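Local coordinates for ribosomal RNA small subunit methyltransferase Nep1 (Archaeoglobus fulgidus, PDB 3O7B), which probably methylates N1 of a specific pseudouridine in 16S rRNA during ribosome biogenesis, with S-adenosyl-L-methionine as methyl donor, at residues A[26-36]-A[187-196]; A[62-70]-A[78-87]. All blocks are in the same frame, centred on the assembly; numbering follows the deposited sequence.

How the contacts relate
Contact 1 is sheet core and contact 2 a loop pairing nearer the surface, at an arginine predicted to interact with rRNA. Contact 1 joins two neighbouring parallel strands inside the methyltransferase sheet by a regular backbone ladder and apolar side chains. Contact 2 pairs two loop segments through one backbone bond, a salt bridge and leucine packing; most of its touching residues are buried, while D68, R81 and R86 are partly exposed. The centres of the two contacts are about 22 Å apart, and contact 2 is nested in the chain between the strands of contact 1. They meet where strand 28-35 ends: E34 OE1 forms a salt bridge with K83 NZ at 2.6 Å, and S36 OG probably hydrogen-bonds to K83 O.

Contact 1 of 2, residues A[26-36]-A[187-196]; sequences MGSAFVFLEAS and GDVAVCIGAF. With SAH (S-adenosyl-L-homocysteine), chain C.
F30 and V191 lie side by side in a parallel strand pair, with V191 CB 4.1 Å from the F30 ring centroid, over its face in a CH-pi contact. With CG beside the backbone N (chi1 -78°), the ring turns its CD1 to V191 CG1 at 3.6 Å. F32 and I193 share this side of the sheet; V31, L33 and C192 occupy the other, where L33 CD1 meets C192 CB at 3.7 Å. Between these two layers runs a parallel ladder, which S28 OG extends at one end by accepting from V189 N at 3.0 Å, almost straight at 177°. At the other end, E34 OE1 lies over one face of the F196 ring and L33 O at its edge, K83 adds a cation-pi contact, and E34 OE2 accepts from T205 OG1 and F202 N. Beside the last ladder bond, A195 N to L33 O, G194 N donates to S-adenosyl-L-homocysteine O2' at 2.9 Å; a side chain at G194 would collide with O3'. The C-terminal end of strand 189-194 thus forms part of the SPOUT cofactor site. Strands 105-111 and 168-172 flank the pair; helix 87-98 packs on F30 and F32, helix 224-239 on F32, V191 and I193.

Contact 2 of 2, residues A[62-70]-A[78-87]; sequences EKILLDDSK and LEFREKRGRP
A loop-to-loop contact joins D68, at the start of short helix 68-71, to G85 and R81 in the loop leading into helix 87-98. D67 is the N-cap of helix 68-71, its OD1 accepting from S69 N, while its OD2 bonds Y129 OH. D68 N donates to G85 O at 2.8 Å. G85 takes a positive phi, and a side chain there would run into D68 N. The D68 carboxylate, its CG between the backbone N and carbonyl carbon (chi1 88°), reaches R81, whose NH2 bonds OD2 at 3.1 Å in a salt bridge. OD2 lies at the guanidinium edge, in its plane, the two flat groups turned 66° apart. A water links OD2 to R86 NH1. Replacing D68 by an alanine would probably leave R81 without this carboxylate and break the water bridge to R86. R86, predicted to interact with rRNA, is salt-bridged through NE to D88. Apolar contacts complete the pairing: L66 CD2 meets L78 CD1 tip to tip at 4.0 Å, and L65 and P87 run alongside in opposite senses, CD2 to CB at 3.7 Å. N128 and R127 of the second subunit approach D67 and R86; helix 129-142 packs against L65 and P87, and H71 of helix 68-71 against L66.

Contact 1 of 2, residues A[26-36]-A[187-196]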
loop_
_atom_site.group_PDB
_atom_site.type_symbol
_atom_site.label_atom_id
_atom_site.label_comp_id
_atom_site.label_asym_id
_atom_site.label_seq_id
_atom_site.Cartn_x
_atom_site.Cartn_y
_atom_site.Cartn_z
ATOM N N MET A 26 25.857 11.981 -8.407
ATOM C CA MET A 26 25.773 10.827 -7.452
ATOM C C MET A 26 24.326 10.491 -7.078
ATOM O O MET A 26 24.052 9.759 -6.107
ATOM C CB MET A 26 26.648 11.056 -6.217
ATOM C CG MET A 26 26.520 12.420 -5.568
ATOM S SD MET A 26 25.202 12.516 -4.348
ATOM C CE MET A 26 25.522 11.097 -3.300
ATOM N N GLY A 27 23.416 11.035 -7.879
ATOM C CA GLY A 27 22.041 10.600 -7.932
ATOM C C GLY A 27 21.137 11.111 -6.831
ATOM O O GLY A 27 21.601 11.581 -5.781
ATOM N N SER A 28 19.839 10.993 -7.090
ATOM C CA SER A 28 18.816 11.292 -6.098
ATOM C C SER A 28 18.559 10.111 -5.180
ATOM O O SER A 28 18.995 8.984 -5.434
ATOM C CB SER A 28 17.519 11.756 -6.769
ATOM O OG SER A 28 17.725 13.027 -7.376
ATOM N N ALA A 29 17.872 10.394 -4.088
ATOM C CA ALA A 29 17.457 9.378 -3.140
ATOM C C ALA A 29 16.109 9.726 -2.558
ATOM O O ALA A 29 15.767 10.893 -2.410
ATOM C CB ALA A 29 18.478 9.258 -1.996
ATOM N N PHE A 30 15.372 8.695 -2.161
ATOM C CA PHE A 30 14.211 8.834 -1.312
ATOM C C PHE A 30 14.544 8.270 0.041
ATOM O O PHE A 30 15.139 7.178 0.124
ATOM C CB PHE A 30 13.028 8.045 -1.887
ATOM C CG PHE A 30 12.337 8.725 -3.025
ATOM C CD1 PHE A 30 11.076 9.310 -2.840
ATOM C CD2 PHE A 30 12.915 8.755 -4.302
ATOM C CE1 PHE A 30 10.406 9.911 -3.904
ATOM C CE2 PHE A 30 12.240 9.378 -5.374
ATOM C CZ PHE A 30 10.999 9.953 -5.157
ATOM N N VAL A 31 14.223 9.022 1.097
ATOM C CA VAL A 31 14.503 8.616 2.453
ATOM C C VAL A 31 13.222 8.648 3.262
ATOM O O VAL A 31 12.609 9.716 3.429
ATOM C CB VAL A 31 15.557 9.554 3.144
ATOM C CG1 VAL A 31 15.919 9.037 4.511
ATOM C CG2 VAL A 31 16.782 9.713 2.255
ATOM N N PHE A 32 12.813 7.495 3.785
ATOM C CA PHE A 32 11.701 7.451 4.718
ATOM C C PHE A 32 12.221 7.674 6.108
ATOM O O PHE A 32 13.147 6.982 6.547
ATOM C CB PHE A 32 10.920 6.141 4.569
ATOM C CG PHE A 32 10.260 6.020 3.219
ATOM C CD1 PHE A 32 9.162 6.812 2.905
ATOM C CD2 PHE A 32 10.774 5.155 2.243
ATOM C CE1 PHE A 32 8.580 6.766 1.632
ATOM C CE2 PHE A 32 10.175 5.091 0.966
ATOM C CZ PHE A 32 9.076 5.898 0.677
ATOM N N LEU A 33 11.654 8.672 6.771
ATOM C CA LEU A 33 12.156 9.137 8.078
ATOM C C LEU A 33 11.376 8.608 9.243
ATOM O O LEU A 33 10.131 8.534 9.212
ATOM C CB LEU A 33 12.130 10.665 8.130
ATOM C CG LEU A 33 13.038 11.403 7.169
ATOM C CD1 LEU A 33 12.831 12.897 7.378
ATOM C CD2 LEU A 33 14.528 11.032 7.377
ATOM N N GLU A 34 12.096 8.254 10.308
ATOM C CA GLU A 34 11.486 7.793 11.551
ATOM C C GLU A 34 10.493 6.661 11.282
ATOM O O GLU A 34 9.397 6.606 11.864
ATOM C CB GLU A 34 10.833 8.956 12.316
ATOM C CG GLU A 34 11.863 9.960 12.843
ATOM C CD GLU A 34 11.239 11.091 13.607
ATOM O OE1 GLU A 34 10.087 10.942 14.070
ATOM O OE2 GLU A 34 11.928 12.128 13.757
ATOM N N ALA A 35 10.901 5.735 10.416
ATOM C CA ALA A 35 10.019 4.602 10.109
ATOM C C ALA A 35 9.774 3.779 11.353
ATOM O O ALA A 35 10.677 3.538 12.178
ATOM C CB ALA A 35 10.583 3.757 9.002
ATOM N N SER A 36 8.528 3.346 11.496
ATOM C CA SER A 36 8.037 2.680 12.684
ATOM C C SER A 36 8.390 1.198 12.599
ATOM O O SER A 36 7.517 0.318 12.445
ATOM C CB SER A 36 6.525 2.914 12.762
ATOM O OG SER A 36 6.000 2.552 14.020
ATOM N N GLY A 187 18.557 19.041 -9.616
ATOM C CA GLY A 187 19.764 18.206 -9.507
ATOM C C GLY A 187 19.583 16.969 -8.639
ATOM O O GLY A 187 18.503 16.379 -8.603
ATOM N N ASP A 188 20.650 16.575 -7.948
ATOM C CA ASP A 188 20.589 15.456 -7.007
ATOM C C ASP A 188 19.793 15.884 -5.776
ATOM O O ASP A 188 20.218 16.791 -5.059
ATOM C CB ASP A 188 21.999 15.038 -6.569
ATOM C CG ASP A 188 22.857 14.519 -7.719
ATOM O OD1 ASP A 188 22.306 14.201 -8.799
ATOM O OD2 ASP A 188 24.094 14.429 -7.522
ATOM N N VAL A 189 18.660 15.227 -5.522
ATOM C CA VAL A 189 17.815 15.571 -4.370
ATOM C C VAL A 189 17.666 14.396 -3.419
ATOM O O VAL A 189 17.835 13.252 -3.835
ATOM C CB VAL A 189 16.407 16.102 -4.770
ATOM C CG1 VAL A 189 16.545 17.349 -5.634
ATOM C CG2 VAL A 189 15.571 15.029 -5.488
ATOM N N ALA A 190 17.391 14.679 -2.148
ATOM C CA ALA A 190 16.982 13.676 -1.175
ATOM C C ALA A 190 15.571 14.022 -0.746
ATOM O O ALA A 190 15.337 15.004 -0.030
ATOM C CB ALA A 190 17.909 13.650 0.015
ATOM N N VAL A 191 14.608 13.234 -1.220
ATOM C CA VAL A 191 13.194 13.408 -0.905
ATOM C C VAL A 191 12.929 12.709 0.407
ATOM O O VAL A 191 13.108 11.494 0.487
ATOM C CB VAL A 191 12.304 12.771 -1.992
ATOM C CG1 VAL A 191 10.859 12.665 -1.509
ATOM C CG2 VAL A 191 12.400 13.548 -3.277
ATOM N N CYS A 192 12.530 13.454 1.441
ATOM C CA CYS A 192 12.393 12.931 2.788
ATOM C C CYS A 192 10.947 13.012 3.249
ATOM O O CYS A 192 10.339 14.102 3.280
ATOM C CB CYS A 192 13.309 13.701 3.760
ATOM S SG CYS A 192 15.077 13.496 3.405
ATOM N N ILE A 193 10.390 11.837 3.535
ATOM C CA ILE A 193 8.989 11.709 3.909
ATOM C C ILE A 193 8.890 10.895 5.191
ATOM O O ILE A 193 9.481 9.801 5.297
ATOM C CB ILE A 193 8.193 10.998 2.765
ATOM C CG1 ILE A 193 8.284 11.809 1.458
ATOM C CG2 ILE A 193 6.736 10.724 3.180
ATOM C CD1 ILE A 193 7.866 11.055 0.159
ATOM N N GLY A 194 8.152 11.393 6.178
ATOM C CA GLY A 194 7.967 10.640 7.407
ATOM C C GLY A 194 7.187 9.356 7.157
ATOM O O GLY A 194 6.257 9.345 6.301
ATOM N N ALA A 195 7.534 8.309 7.896
ATOM C CA ALA A 195 6.857 7.014 7.781
ATOM C C ALA A 195 6.358 6.516 9.138
ATOM O O ALA A 195 6.518 5.352 9.485
ATOM C CB ALA A 195 7.774 5.975 7.096
ATOM N N PHE A 196 5.776 7.431 9.905
ATOM C CA PHE A 196 5.240 7.131 11.234
ATOM C C PHE A 196 3.825 7.728 11.276
ATOM O O PHE A 196 3.510 8.620 10.503
ATOM C CB PHE A 196 6.138 7.742 12.335
ATOM C CG PHE A 196 6.411 9.207 12.150
ATOM C CD1 PHE A 196 5.581 10.167 12.730
ATOM C CD2 PHE A 196 7.466 9.642 11.350
ATOM C CE1 PHE A 196 5.832 11.533 12.538
ATOM C CE2 PHE A 196 7.715 11.001 11.153
ATOM C CZ PHE A 196 6.894 11.951 11.739
HETATM N N SAH C . 3.092 14.893 11.380
HETATM C CA SAH C . 1.914 14.071 10.977
HETATM C CB SAH C . 2.214 12.597 11.215
HETATM C CG SAH C . 3.001 11.953 10.077
HETATM S SD SAH C . 2.158 12.073 8.469
HETATM C C SAH C . 0.642 14.488 11.710
HETATM O O SAH C . 0.640 15.477 12.447
HETATM C "C5'" SAH C . 3.333 11.288 7.333
HETATM C "C4'" SAH C . 4.289 12.186 6.555
HETATM O "O4'" SAH C . 3.666 12.763 5.422
HETATM C "C3'" SAH C . 4.812 13.386 7.322
HETATM O "O3'" SAH C . 5.831 13.027 8.221
HETATM C "C2'" SAH C . 5.289 14.269 6.199
HETATM O "O2'" SAH C . 6.560 13.823 5.715
HETATM C "C1'" SAH C . 4.258 14.015 5.115
HETATM N N9 SAH C . 3.146 15.000 5.028
HETATM C C8 SAH C . 1.922 14.939 5.654
HETATM N N7 SAH C . 1.188 16.016 5.268
HETATM C C5 SAH C . 1.914 16.736 4.388
HETATM C C6 SAH C . 1.665 17.913 3.692
HETATM N N6 SAH C . 0.498 18.566 3.820
HETATM N N1 SAH C . 2.622 18.416 2.843
HETATM C C2 SAH C . 3.840 17.777 2.700
HETATM N N3 SAH C . 4.084 16.616 3.399
HETATM C C4 SAH C . 3.151 16.109 4.234
HETATM O O HOH W 1 20.162 13.472 -9.822
HETATM O O HOH W 2 6.450 2.566 9.198
#

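Contact 2 of 2, residues A[62-70]-A[78-87]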
loop_
_atom_site.group_PDB
_atom_site.type_symbol
_atom_site.label_atom_id
_atom_site.label_comp_id
_atom_site.label_asym_id
_atom_site.label_seq_id
_atom_site.Cartn_x
_atom_site.Cartn_y
_atom_site.Cartn_z
ATOM N N GLU A 62 12.395 -11.203 21.478
ATOM C CA GLU A 62 13.469 -10.310 21.041
ATOM C C GLU A 62 13.702 -10.320 19.527
ATOM O O GLU A 62 14.376 -9.429 18.998
ATOM C CB GLU A 62 14.775 -10.623 21.783
ATOM C CG GLU A 62 15.395 -11.986 21.486
ATOM C CD GLU A 62 16.805 -12.125 22.065
ATOM O OE1 GLU A 62 17.409 -13.209 21.918
ATOM O OE2 GLU A 62 17.312 -11.143 22.655
ATOM N N LYS A 63 13.152 -11.333 18.853
ATOM C CA LYS A 63 13.292 -11.491 17.401
ATOM C C LYS A 63 12.082 -10.975 16.606
ATOM O O LYS A 63 12.099 -10.976 15.369
ATOM C CB LYS A 63 13.521 -12.966 17.053
ATOM C CG LYS A 63 14.649 -13.650 17.828
ATOM C CD LYS A 63 15.992 -13.012 17.537
ATOM C CE LYS A 63 17.130 -13.838 18.126
ATOM N NZ LYS A 63 17.317 -15.112 17.390
ATOM N N ILE A 64 11.044 -10.548 17.317
ATOM C CA ILE A 64 9.755 -10.218 16.692
ATOM C C ILE A 64 9.634 -8.712 16.468
ATOM O O ILE A 64 10.024 -7.899 17.319
ATOM C CB ILE A 64 8.593 -10.745 17.553
ATOM C CG1 ILE A 64 8.612 -12.282 17.567
ATOM C CG2 ILE A 64 7.231 -10.233 17.041
ATOM C CD1 ILE A 64 7.697 -12.910 18.609
ATOM N N LEU A 65 9.115 -8.349 15.292
ATOM C CA LEU A 65 8.881 -6.947 14.958
ATOM C C LEU A 65 7.685 -6.414 15.751
ATOM O O LEU A 65 6.638 -7.067 15.857
ATOM C CB LEU A 65 8.615 -6.806 13.453
ATOM C CG LEU A 65 8.891 -5.456 12.787
ATOM C CD1 LEU A 65 10.399 -5.145 12.679
ATOM C CD2 LEU A 65 8.269 -5.463 11.395
ATOM N N LEU A 66 7.851 -5.225 16.313
ATOM C CA LEU A 66 6.785 -4.574 17.064
ATOM C C LEU A 66 5.648 -4.128 16.137
ATOM O O LEU A 66 5.889 -3.447 15.136
ATOM C CB LEU A 66 7.363 -3.392 17.855
ATOM C CG LEU A 66 6.425 -2.711 18.853
ATOM C CD1 LEU A 66 6.085 -3.653 20.013
ATOM C CD2 LEU A 66 7.006 -1.383 19.357
ATOM N N ASP A 67 4.432 -4.513 16.490
ATOM C CA ASP A 67 3.254 -4.340 15.631
ATOM C C ASP A 67 2.094 -4.094 16.569
ATOM O O ASP A 67 1.673 -5.004 17.299
ATOM C CB ASP A 67 3.041 -5.628 14.819
ATOM C CG ASP A 67 1.804 -5.583 13.908
ATOM O OD1 ASP A 67 0.875 -4.778 14.127
ATOM O OD2 ASP A 67 1.756 -6.396 12.956
ATOM N N ASP A 68 1.577 -2.869 16.564
ATOM C CA ASP A 68 0.543 -2.534 17.543
ATOM C C ASP A 68 -0.826 -3.167 17.294
ATOM O O ASP A 68 -1.703 -3.075 18.154
ATOM C CB ASP A 68 0.484 -1.024 17.838
ATOM C CG ASP A 68 -0.413 -0.244 16.908
ATOM O OD1 ASP A 68 -0.840 -0.748 15.840
ATOM O OD2 ASP A 68 -0.689 0.922 17.268
ATOM N N SER A 69 -0.999 -3.870 16.172
ATOM C CA SER A 69 -2.213 -4.677 15.980
ATOM C C SER A 69 -2.117 -6.010 16.724
ATOM O O SER A 69 -3.123 -6.732 16.865
ATOM C CB SER A 69 -2.518 -4.896 14.488
ATOM O OG SER A 69 -2.990 -3.697 13.891
ATOM N N LYS A 70 -0.914 -6.337 17.196
ATOM C CA LYS A 70 -0.686 -7.542 17.992
ATOM C C LYS A 70 -0.249 -7.227 19.420
ATOM O O LYS A 70 -0.553 -7.982 20.357
ATOM C CB LYS A 70 0.394 -8.407 17.344
ATOM C CG LYS A 70 0.031 -8.959 15.980
ATOM C CD LYS A 70 1.147 -9.802 15.427
ATOM C CE LYS A 70 0.799 -10.309 14.037
ATOM N NZ LYS A 70 1.870 -11.216 13.537
ATOM N N LEU A 78 5.704 2.399 26.838
ATOM C CA LEU A 78 6.734 2.859 25.903
ATOM C C LEU A 78 6.756 4.379 25.736
ATOM O O LEU A 78 5.705 5.010 25.726
ATOM C CB LEU A 78 6.547 2.196 24.528
ATOM C CG LEU A 78 6.739 0.685 24.407
ATOM C CD1 LEU A 78 6.593 0.323 22.928
ATOM C CD2 LEU A 78 8.098 0.235 24.927
ATOM N N GLU A 79 7.950 4.951 25.590
ATOM C CA GLU A 79 8.100 6.361 25.216
ATOM C C GLU A 79 7.741 6.567 23.744
ATOM O O GLU A 79 7.839 5.629 22.948
ATOM C CB GLU A 79 9.532 6.850 25.477
ATOM C CG GLU A 79 9.966 6.775 26.943
ATOM C CD GLU A 79 9.163 7.695 27.855
ATOM O OE1 GLU A 79 8.892 8.857 27.465
ATOM O OE2 GLU A 79 8.809 7.255 28.971
ATOM N N PHE A 80 7.351 7.791 23.395
ATOM C CA PHE A 80 6.867 8.150 22.050
ATOM C C PHE A 80 5.996 7.061 21.406
ATOM O O PHE A 80 6.137 6.743 20.208
ATOM C CB PHE A 80 8.000 8.647 21.118
ATOM C CG PHE A 80 9.188 7.706 20.992
ATOM C CD1 PHE A 80 9.260 6.774 19.954
ATOM C CD2 PHE A 80 10.273 7.802 21.874
ATOM C CE1 PHE A 80 10.366 5.911 19.824
ATOM C CE2 PHE A 80 11.374 6.949 21.754
ATOM C CZ PHE A 80 11.422 6.003 20.729
ATOM N N ARG A 81 5.077 6.521 22.200
ATOM C CA ARG A 81 4.331 5.339 21.802
ATOM C C ARG A 81 3.478 5.597 20.566
ATOM O O ARG A 81 3.273 4.685 19.750
ATOM C CB ARG A 81 3.485 4.779 22.954
ATOM C CG ARG A 81 2.781 3.438 22.616
ATOM C CD ARG A 81 1.333 3.713 22.296
ATOM N NE ARG A 81 0.551 2.554 21.854
ATOM C CZ ARG A 81 0.362 2.210 20.583
ATOM N NH1 ARG A 81 0.950 2.887 19.595
ATOM N NH2 ARG A 81 -0.416 1.176 20.301
ATOM N N GLU A 82 3.012 6.834 20.403
ATOM C CA GLU A 82 2.167 7.176 19.261
ATOM C C GLU A 82 2.875 6.947 17.916
ATOM O O GLU A 82 2.210 6.751 16.900
ATOM C CB GLU A 82 1.634 8.617 19.377
ATOM C CG GLU A 82 2.650 9.729 19.136
ATOM C CD GLU A 82 3.545 10.010 20.341
ATOM O OE1 GLU A 82 3.326 9.415 21.427
ATOM O OE2 GLU A 82 4.468 10.842 20.197
ATOM N N LYS A 83 4.209 6.941 17.919
ATOM C CA LYS A 83 4.977 6.713 16.684
ATOM C C LYS A 83 5.254 5.243 16.379
ATOM O O LYS A 83 5.722 4.921 15.284
ATOM C CB LYS A 83 6.331 7.430 16.755
ATOM C CG LYS A 83 6.220 8.937 16.721
ATOM C CD LYS A 83 7.593 9.565 16.613
ATOM C CE LYS A 83 7.479 11.042 16.308
ATOM N NZ LYS A 83 8.821 11.700 16.235
ATOM N N ARG A 84 4.968 4.361 17.333
ATOM C CA ARG A 84 5.554 3.016 17.334
ATOM C C ARG A 84 4.596 1.916 16.918
ATOM O O ARG A 84 3.373 2.078 17.005
ATOM C CB ARG A 84 6.156 2.715 18.705
ATOM C CG ARG A 84 7.196 3.740 19.092
ATOM C CD ARG A 84 7.686 3.530 20.515
ATOM N NE ARG A 84 8.840 2.647 20.537
ATOM C CZ ARG A 84 9.709 2.586 21.537
ATOM N NH1 ARG A 84 9.548 3.362 22.604
ATOM N NH2 ARG A 84 10.740 1.764 21.462
ATOM N N GLY A 85 5.172 0.808 16.458
ATOM C CA GLY A 85 4.427 -0.404 16.127
ATOM C C GLY A 85 3.644 -0.354 14.834
ATOM O O GLY A 85 2.662 -1.085 14.687
ATOM N N ARG A 86 4.105 0.448 13.881
ATOM C CA ARG A 86 3.381 0.591 12.588
ATOM C C ARG A 86 4.233 0.340 11.338
ATOM O O ARG A 86 4.386 1.223 10.504
ATOM C CB ARG A 86 2.663 1.938 12.529
ATOM C CG ARG A 86 1.588 2.089 13.611
ATOM C CD ARG A 86 0.353 1.187 13.358
ATOM N NE ARG A 86 -0.184 1.445 12.028
ATOM C CZ ARG A 86 -0.951 2.478 11.707
ATOM N NH1 ARG A 86 -1.332 3.358 12.621
ATOM N NH2 ARG A 86 -1.344 2.629 10.447
ATOM N N PRO A 87 4.735 -0.898 11.180
ATOM C CA PRO A 87 5.560 -1.216 10.009
ATOM C C PRO A 87 4.762 -1.218 8.703
ATOM O O PRO A 87 5.369 -1.173 7.626
ATOM C CB PRO A 87 6.117 -2.613 10.321
ATOM C CG PRO A 87 5.175 -3.195 11.355
ATOM C CD PRO A 87 4.589 -2.038 12.110
HETATM O O HOH W 3 -0.862 3.134 15.674
#